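Local coordinates for protein endoglucanase (PDB 2E4T) that hydrolyses internal beta-1,4-glucosidic bonds of cellulose and related glucans such as xyloglucan, as a family 44 glycoside hydrolase module of a longer enzyme, at residues 395-398 against 399-402; 375-378 against 379-383; 302-305 against 306-310; 92-95 against 96-99. All coordinates share one frame; numbering follows the deposited sequence. Where two conformers were deposited one is given.

Contact 1: 395-398 against 399-402. With ZN (zinc ion), chain B.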
# COMPACT_ATOMS: atom_id res chain seq x y z
N ALA A 395 -3.90 -3.24 14.96
CA ALA A 395 -5.17 -3.94 15.06
C ALA A 395 -6.20 -3.20 15.89
O ALA A 395 -7.37 -3.63 15.99
CB ALA A 395 -4.93 -5.34 15.62
N SER A 396 -5.83 -2.05 16.49
CA SER A 396 -6.80 -1.24 17.20
C SER A 396 -7.68 -0.41 16.26
O SER A 396 -8.64 0.22 16.70
CB SER A 396 -6.14 -0.31 18.22
OG SER A 396 -5.45 0.76 17.58
N ASN A 397 -7.34 -0.39 14.97
CA ASN A 397 -8.11 0.35 13.96
C ASN A 397 -9.29 -0.49 13.49
O ASN A 397 -9.31 -1.00 12.34
CB ASN A 397 -7.19 0.76 12.81
CG ASN A 397 -6.14 1.73 13.23
OD1 ASN A 397 -6.44 2.91 13.38
ND2 ASN A 397 -4.88 1.28 13.33
N ASN A 398 -10.25 -0.69 14.39
CA ASN A 398 -11.34 -1.66 14.13
C ASN A 398 -12.22 -1.25 12.94
O ASN A 398 -12.71 -2.12 12.22
CB ASN A 398 -12.19 -1.88 15.38
CG ASN A 398 -12.74 -0.61 15.97
OD1 ASN A 398 -11.98 0.32 16.31
ND2 ASN A 398 -14.07 -0.54 16.18
N TYR A 399 -12.50 0.06 12.80
CA TYR A 399 -13.27 0.50 11.64
C TYR A 399 -12.46 0.41 10.35
O TYR A 399 -13.02 0.04 9.30
CB TYR A 399 -13.91 1.86 11.86
CG TYR A 399 -15.20 1.79 12.62
CD1 TYR A 399 -16.37 1.41 11.98
CD2 TYR A 399 -15.27 2.09 14.00
CE1 TYR A 399 -17.59 1.34 12.67
CE2 TYR A 399 -16.48 2.02 14.69
CZ TYR A 399 -17.65 1.67 14.02
OH TYR A 399 -18.82 1.62 14.73
N THR A 400 -11.14 0.70 10.38
CA THR A 400 -10.35 0.48 9.18
C THR A 400 -10.45 -0.99 8.78
O THR A 400 -10.57 -1.35 7.58
CB THR A 400 -8.88 0.85 9.44
OG1 THR A 400 -8.81 2.11 10.08
CG2 THR A 400 -8.07 0.80 8.18
N GLU A 401 -10.34 -1.89 9.77
CA GLU A 401 -10.40 -3.32 9.52
C GLU A 401 -11.74 -3.73 8.92
O GLU A 401 -11.80 -4.56 8.00
CB GLU A 401 -10.13 -4.08 10.82
CG GLU A 401 -8.68 -3.93 11.23
CD GLU A 401 -8.42 -4.45 12.66
OE1 GLU A 401 -9.33 -4.34 13.55
OE2 GLU A 401 -7.28 -4.91 12.94
N ALA A 402 -12.85 -3.15 9.43
CA ALA A 402 -14.17 -3.41 8.85
C ALA A 402 -14.18 -2.96 7.37
O ALA A 402 -14.79 -3.61 6.52
CB ALA A 402 -15.24 -2.70 9.63
ZN ZN B . -8.69 -4.93 15.28
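The zinc site at the start of helix 398-408 joins A395 and E401 of this chain. A395 lies in the loop that follows barrel strand 388-391, and E401 sits in the first turn of the helix. The metal is bound by the backbone O of A395 at 2.0 Å and by OE1 of E401 at 1.9 Å. D35, in the loop after barrel strand 26-30, supplies the third protein ligand through OD2. OE2 of E401 lies further off, 2.7 Å from the zinc, so the carboxylate binds unevenly. The same OE2 comes within 3.1 Å of A395 CA. E401 reaches back over the turn because its chain is extended beyond CG (chi2 169°). The zinc thus ties the loop to the helix and both to D35.

The turn between the two ligands is compact. N397 is the centre of an inverse gamma turn, closed by a weak bond of 3.0 Å from N398 N to S396 O. N397 also holds the N-cap position, but its side chain makes no capping bond; ND2 turns instead to the O of D394. Its backbone O starts the helix by accepting from E401 N at 2.9 Å, with an N-H...O angle of 159°. The next helical bond runs from A402 N to N398 O. Beside them the N397 and T400 side chains lie next to each other and point the same way. N397 CB packs 3.4 Å from T400 OG1.

Contact 2: 375-378 against 379-383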
# COMPACT_ATOMS: atom_id res chain seq x y z
N ALA A 375 -13.07 2.18 3.23
CA ALA A 375 -13.82 1.50 2.16
C ALA A 375 -13.79 2.33 0.88
O ALA A 375 -13.75 1.78 -0.25
CB ALA A 375 -15.25 1.23 2.63
N ASP A 376 -13.84 3.67 1.01
CA ASP A 376 -13.83 4.53 -0.18
C ASP A 376 -12.47 4.38 -0.89
O ASP A 376 -12.41 4.20 -2.14
CB ASP A 376 -14.07 5.97 0.27
CG ASP A 376 -14.62 6.87 -0.81
OD1 ASP A 376 -15.33 6.37 -1.72
OD2 ASP A 376 -14.29 8.10 -0.76
N VAL A 377 -11.37 4.49 -0.12
CA VAL A 377 -10.02 4.35 -0.67
C VAL A 377 -9.87 3.03 -1.39
O VAL A 377 -9.28 2.97 -2.50
CB VAL A 377 -9.00 4.54 0.48
CG1 VAL A 377 -7.59 4.12 0.08
CG2 VAL A 377 -9.03 5.98 0.94
N LEU A 378 -10.32 1.92 -0.77
CA LEU A 378 -10.17 0.62 -1.44
C LEU A 378 -10.99 0.57 -2.76
O LEU A 378 -10.55 -0.05 -3.75
CB LEU A 378 -10.58 -0.49 -0.52
CG LEU A 378 -9.68 -0.65 0.69
CD1 LEU A 378 -10.32 -1.70 1.65
CD2 LEU A 378 -8.26 -1.04 0.31
N GLY A 379 -12.18 1.20 -2.76
CA GLY A 379 -12.96 1.27 -3.99
C GLY A 379 -12.19 2.04 -5.08
O GLY A 379 -12.16 1.61 -6.26
N ILE A 380 -11.59 3.16 -4.69
CA ILE A 380 -10.81 3.98 -5.61
C ILE A 380 -9.59 3.20 -6.13
O ILE A 380 -9.30 3.23 -7.34
CB ILE A 380 -10.38 5.29 -4.86
CG1 ILE A 380 -11.62 6.14 -4.60
CG2 ILE A 380 -9.31 6.03 -5.64
CD1 ILE A 380 -11.43 7.10 -3.43
N PHE A 381 -8.85 2.57 -5.24
CA PHE A 381 -7.69 1.80 -5.67
C PHE A 381 -8.10 0.79 -6.73
O PHE A 381 -7.40 0.58 -7.74
CB PHE A 381 -7.03 1.09 -4.51
CG PHE A 381 -6.27 1.97 -3.52
CD1 PHE A 381 -5.95 3.29 -3.78
CD2 PHE A 381 -5.83 1.42 -2.34
CE1 PHE A 381 -5.22 4.08 -2.86
CE2 PHE A 381 -5.10 2.20 -1.41
CZ PHE A 381 -4.78 3.48 -1.69
N GLY A 382 -9.23 0.11 -6.49
CA GLY A 382 -9.65 -0.92 -7.45
C GLY A 382 -10.05 -0.32 -8.78
O GLY A 382 -9.49 -0.80 -9.80
N LYS A 383 -10.87 0.74 -8.73
CA LYS A 383 -11.47 1.36 -9.92
C LYS A 383 -10.41 2.00 -10.79
O LYS A 383 -10.50 1.97 -12.03
CB LYS A 383 -12.49 2.40 -9.46
CG LYS A 383 -13.19 3.18 -10.56
CD LYS A 383 -14.31 4.05 -9.96
CE LYS A 383 -14.99 4.91 -11.01
NZ LYS A 383 -16.08 5.67 -10.40
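V377 holds CG1 anti to its own backbone N (chi1 168°), while F381, one turn later, holds CG anti to its carbonyl carbon (chi1 -71°). These torsions lay the two side chains side by side and pointing the same way, with the methyl over the ring. CG1 of V377 makes a CH-pi contact 3.6 Å from the F381 ring centroid, 24° off the ring normal. It is shifted toward the rim and comes within 3.4 Å of F381 CZ. The same ring face also carries V377 O, 3.3 Å from F381 CG. That oxygen accepts from F381 N at 2.8 Å, so one carbonyl both bonds the ring's residue and lies over the ring's face.

One residue earlier, I380 packs its CG1 3.2 Å from D376 O, which accepts from I380 N at 2.9 Å.

The segment belongs to helix 368-384, the crossover between barrel strands 354-360 and 388-391. F381 packs on I357 and meets Y360 in a T-shaped stack. L378 faces I404 and Y407 of helix 398-408, and A375 touches L451 of the beta-sandwich.

Helical bonds take up the carbonyls of A375 to L378, while the V377-F381 pair itself adheres by dispersion and CH-pi contact, without a polar bond between the side chains.

Contact 3: 302-305 against 306-310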
# COMPACT_ATOMS: atom_id res chain seq x y z
N ARG A 302 -13.50 13.37 18.32
CA ARG A 302 -14.64 14.23 18.67
C ARG A 302 -14.80 15.39 17.73
O ARG A 302 -15.81 16.10 17.79
CB ARG A 302 -14.50 14.79 20.09
CG ARG A 302 -14.58 13.73 21.15
CD ARG A 302 -13.29 13.31 21.72
NE ARG A 302 -12.61 14.44 22.35
CZ ARG A 302 -11.36 14.39 22.77
NH1 ARG A 302 -10.65 13.27 22.62
NH2 ARG A 302 -10.80 15.46 23.34
N ASN A 303 -13.78 15.68 16.91
CA ASN A 303 -13.79 16.89 16.10
C ASN A 303 -14.55 16.58 14.80
O ASN A 303 -14.03 15.92 13.87
CB ASN A 303 -12.35 17.31 15.82
CG ASN A 303 -12.27 18.63 15.09
OD1 ASN A 303 -13.09 18.97 14.23
ND2 ASN A 303 -11.25 19.42 15.46
N ILE A 304 -15.82 16.99 14.79
CA ILE A 304 -16.72 16.63 13.70
C ILE A 304 -16.19 17.18 12.37
O ILE A 304 -16.31 16.50 11.35
CB ILE A 304 -18.15 17.12 13.97
CG1 ILE A 304 -18.65 16.55 15.29
CG2 ILE A 304 -19.07 16.82 12.82
CD1 ILE A 304 -18.65 15.05 15.40
N GLU A 305 -15.65 18.40 12.35
CA GLU A 305 -15.10 18.93 11.12
C GLU A 305 -13.91 18.12 10.60
O GLU A 305 -13.76 17.92 9.38
CB GLU A 305 -14.74 20.42 11.26
CG GLU A 305 -15.95 21.31 11.39
CD GLU A 305 -16.68 21.41 10.05
OE1 GLU A 305 -15.99 21.55 8.99
OE2 GLU A 305 -17.92 21.31 10.04
N THR A 306 -13.08 17.61 11.51
CA THR A 306 -12.01 16.69 11.05
C THR A 306 -12.62 15.42 10.45
O THR A 306 -12.16 14.92 9.42
CB THR A 306 -11.03 16.33 12.17
OG1 THR A 306 -10.66 17.50 12.91
CG2 THR A 306 -9.80 15.62 11.64
N ASN A 307 -13.62 14.88 11.16
CA ASN A 307 -14.26 13.64 10.66
C ASN A 307 -14.89 13.86 9.28
O ASN A 307 -14.79 12.98 8.40
CB ASN A 307 -15.30 13.18 11.64
CG ASN A 307 -14.73 12.81 13.00
OD1 ASN A 307 -13.52 12.50 13.13
ND2 ASN A 307 -15.60 12.78 14.02
N LYS A 308 -15.53 15.03 9.08
CA LYS A 308 -16.13 15.33 7.77
C LYS A 308 -15.03 15.44 6.71
O LYS A 308 -15.22 14.98 5.58
CB LYS A 308 -16.98 16.58 7.86
CG LYS A 308 -18.26 16.34 8.60
CD LYS A 308 -19.08 17.62 8.75
CE LYS A 308 -20.44 17.30 9.40
NZ LYS A 308 -21.19 18.55 9.65
N ALA A 309 -13.89 16.08 7.04
CA ALA A 309 -12.81 16.19 6.07
C ALA A 309 -12.25 14.80 5.75
O ALA A 309 -11.83 14.55 4.61
CB ALA A 309 -11.70 17.10 6.61
N ARG A 310 -12.19 13.90 6.75
CA ARG A 310 -11.70 12.54 6.49
C ARG A 310 -12.56 11.84 5.44
O ARG A 310 -12.06 11.13 4.57
CB ARG A 310 -11.66 11.74 7.81
CG ARG A 310 -11.12 10.34 7.61
CD ARG A 310 -10.98 9.57 8.92
NE ARG A 310 -10.13 10.26 9.86
CZ ARG A 310 -10.55 10.97 10.92
NH1 ARG A 310 -11.85 10.95 11.29
NH2 ARG A 310 -9.68 11.71 11.62
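A capping bond joins N303 and T306. N303 is the N-cap of helix 304-312, and its OD1 accepts from T306 N at 3.0 Å. The bond is fairly straight at hydrogen (159°), but the donor stands above the amide plane, 56° out of it. The two side chains cross at about a right angle, which brings T306 OG1 to 2.9 Å from N303 CG. That hydroxyl does not bond the amide. It is hydrogen-bonded to E293 OE2 and G290 O, while N303 ND2 is bonded to G291 O, so both groups are tied to the loop round strands 289-290 and 293-294.

The backbone bonds follow in regular alpha-helical order. N303 O accepts from N307 N, I304 O from K308 N at 2.8 Å, and E305 O from A309 N.

This short helix lies between barrel strands 279-284 and 354-360 in the chain, and its start is far from the metal sites. Its inward side is polar. R310 NH1 donates to N307 OD1 at 2.9 Å, with the oxygen close to the guanidinium plane. R310 is bonded as well to I295 O, Y362 O and T369 OG1, and N307 ND2 to P301 O and Y455 OH.

Apolar and charge contacts lie on the outer side. The K308 chain is extended beyond CG (chi2 177°) and runs past I304, with CE 3.7 Å from I304 CG2. E305, bent at chi2, brings OE2 to 4.3 Å from K308 NZ, beyond a salt bridge.

Contact 4: 92-95 against 96-99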
# COMPACT_ATOMS: atom_id res chain seq x y z
N THR A 92 9.52 -16.19 9.10
CA THR A 92 8.34 -16.19 9.96
C THR A 92 7.25 -15.30 9.37
O THR A 92 6.06 -15.67 9.34
CB THR A 92 8.70 -15.71 11.41
OG1 THR A 92 9.67 -16.63 11.95
CG2 THR A 92 7.50 -15.67 12.30
N PHE A 93 7.65 -14.13 8.84
CA PHE A 93 6.69 -13.21 8.28
C PHE A 93 5.95 -13.85 7.10
O PHE A 93 4.69 -13.79 7.01
CB PHE A 93 7.46 -11.95 7.80
CG PHE A 93 6.57 -10.85 7.33
CD1 PHE A 93 6.20 -9.83 8.19
CD2 PHE A 93 6.14 -10.78 5.98
CE1 PHE A 93 5.35 -8.79 7.74
CE2 PHE A 93 5.33 -9.75 5.53
CZ PHE A 93 4.92 -8.77 6.42
N HIS A 94 6.69 -14.48 6.18
CA HIS A 94 6.08 -15.12 5.04
C HIS A 94 5.30 -16.37 5.43
O HIS A 94 4.21 -16.64 4.90
CB HIS A 94 7.10 -15.39 3.95
CG HIS A 94 6.51 -15.88 2.67
ND1 HIS A 94 5.45 -15.23 2.02
CD2 HIS A 94 6.86 -16.95 1.91
CE1 HIS A 94 5.21 -15.92 0.90
NE2 HIS A 94 6.05 -16.95 0.81
N ASP A 95 5.85 -17.17 6.36
CA ASP A 95 5.10 -18.36 6.81
C ASP A 95 3.74 -17.92 7.39
O ASP A 95 2.71 -18.60 7.15
CB ASP A 95 5.87 -19.12 7.89
CG ASP A 95 7.08 -19.86 7.39
OD1 ASP A 95 7.26 -20.02 6.17
OD2 ASP A 95 7.84 -20.36 8.29
N LYS A 96 3.73 -16.85 8.19
CA LYS A 96 2.45 -16.37 8.75
C LYS A 96 1.52 -15.96 7.60
O LYS A 96 0.31 -16.32 7.61
CB LYS A 96 2.67 -15.21 9.69
CG LYS A 96 3.15 -15.64 11.10
CD LYS A 96 3.40 -14.42 11.97
CE LYS A 96 3.49 -14.76 13.44
NZ LYS A 96 3.66 -13.52 14.26
N ALA A 97 2.02 -15.20 6.63
CA ALA A 97 1.17 -14.78 5.49
C ALA A 97 0.61 -15.98 4.77
O ALA A 97 -0.62 -16.04 4.47
CB ALA A 97 2.00 -13.90 4.55
N LEU A 98 1.45 -16.98 4.44
CA LEU A 98 0.97 -18.18 3.76
C LEU A 98 -0.10 -18.87 4.62
O LEU A 98 -1.12 -19.38 4.08
CB LEU A 98 2.12 -19.14 3.49
CG LEU A 98 3.15 -18.69 2.47
CD1 LEU A 98 4.30 -19.69 2.44
CD2 LEU A 98 2.55 -18.48 1.09
N SER A 99 0.10 -18.93 5.94
CA SER A 99 -0.86 -19.62 6.81
C SER A 99 -2.21 -18.93 6.84
O SER A 99 -3.21 -19.58 7.18
CB SER A 99 -0.29 -19.72 8.23
OG SER A 99 -0.46 -18.55 8.99
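H94 and L98 stand one turn apart, with the leucine laid over one face of the imidazole. H94 puts CG anti to the backbone N (chi1 -172°). Its CB points away from the second segment, but this torsion brings the ring end back beside L98. CG of L98 is 3.9 Å from the ring centroid and 18° off the normal, a CH-pi contact shifted toward the rim. Both methyls lie over that same face: CD1 is 3.6 Å from NE2 and CD2 is 3.7 Å from CE1 of H94. Beneath them L98 N bonds H94 O at 2.8 Å, nearly straight at 173°.

The imidazole cannot easily turn. ND1 is hydrogen-bonded to T105 OG1 and NE2 to T176 O, and Y169 meets the ring in a T-shaped stack. A bond from NE2 to a backbone carbonyl suggests that NE2 carries a proton.

On another side of the helix K96 extends back alongside T92. Its CG is 3.4 Å from T92 O, the acceptor of K96 N, and its CE is 4.3 Å from T92 CG2. This course carries NZ to a salt bridge with E33 and a bond to G76 O. Near the helix end S99 OG donates to K96 O at 2.7 Å, folding the serine back on its own turn. OD1 of D95 is bonded to Y169 OH.

F93 and A97 touch K41 in strand 40-43. F93 also touches I107, and A97 T105, of strand 104-109. Such a helix, with one side laid on parallel strands, is typical of the beta/alpha (TIM) barrel.

In the fold
All four contacts are local, each within one helix or at its start. Contact 2 is fully buried, and apolar side chains dominate it. The other three are partly buried. Contacts 1 and 3 both include a helix start, but they secure it differently: contact 1 by zinc and a tight turn, contact 3 by an asparagine cap. Contacts 2 and 4 lie on barrel helices and share one device, an aliphatic group over a ring four residues away. In contact 4 that ring is polar and hydrogen-bonded. Contacts 1 and 2 lie on helices that pack together, with centres about 17 Å apart. Contacts 3 and 4 are the most distant pair, their centres about 37 Å apart.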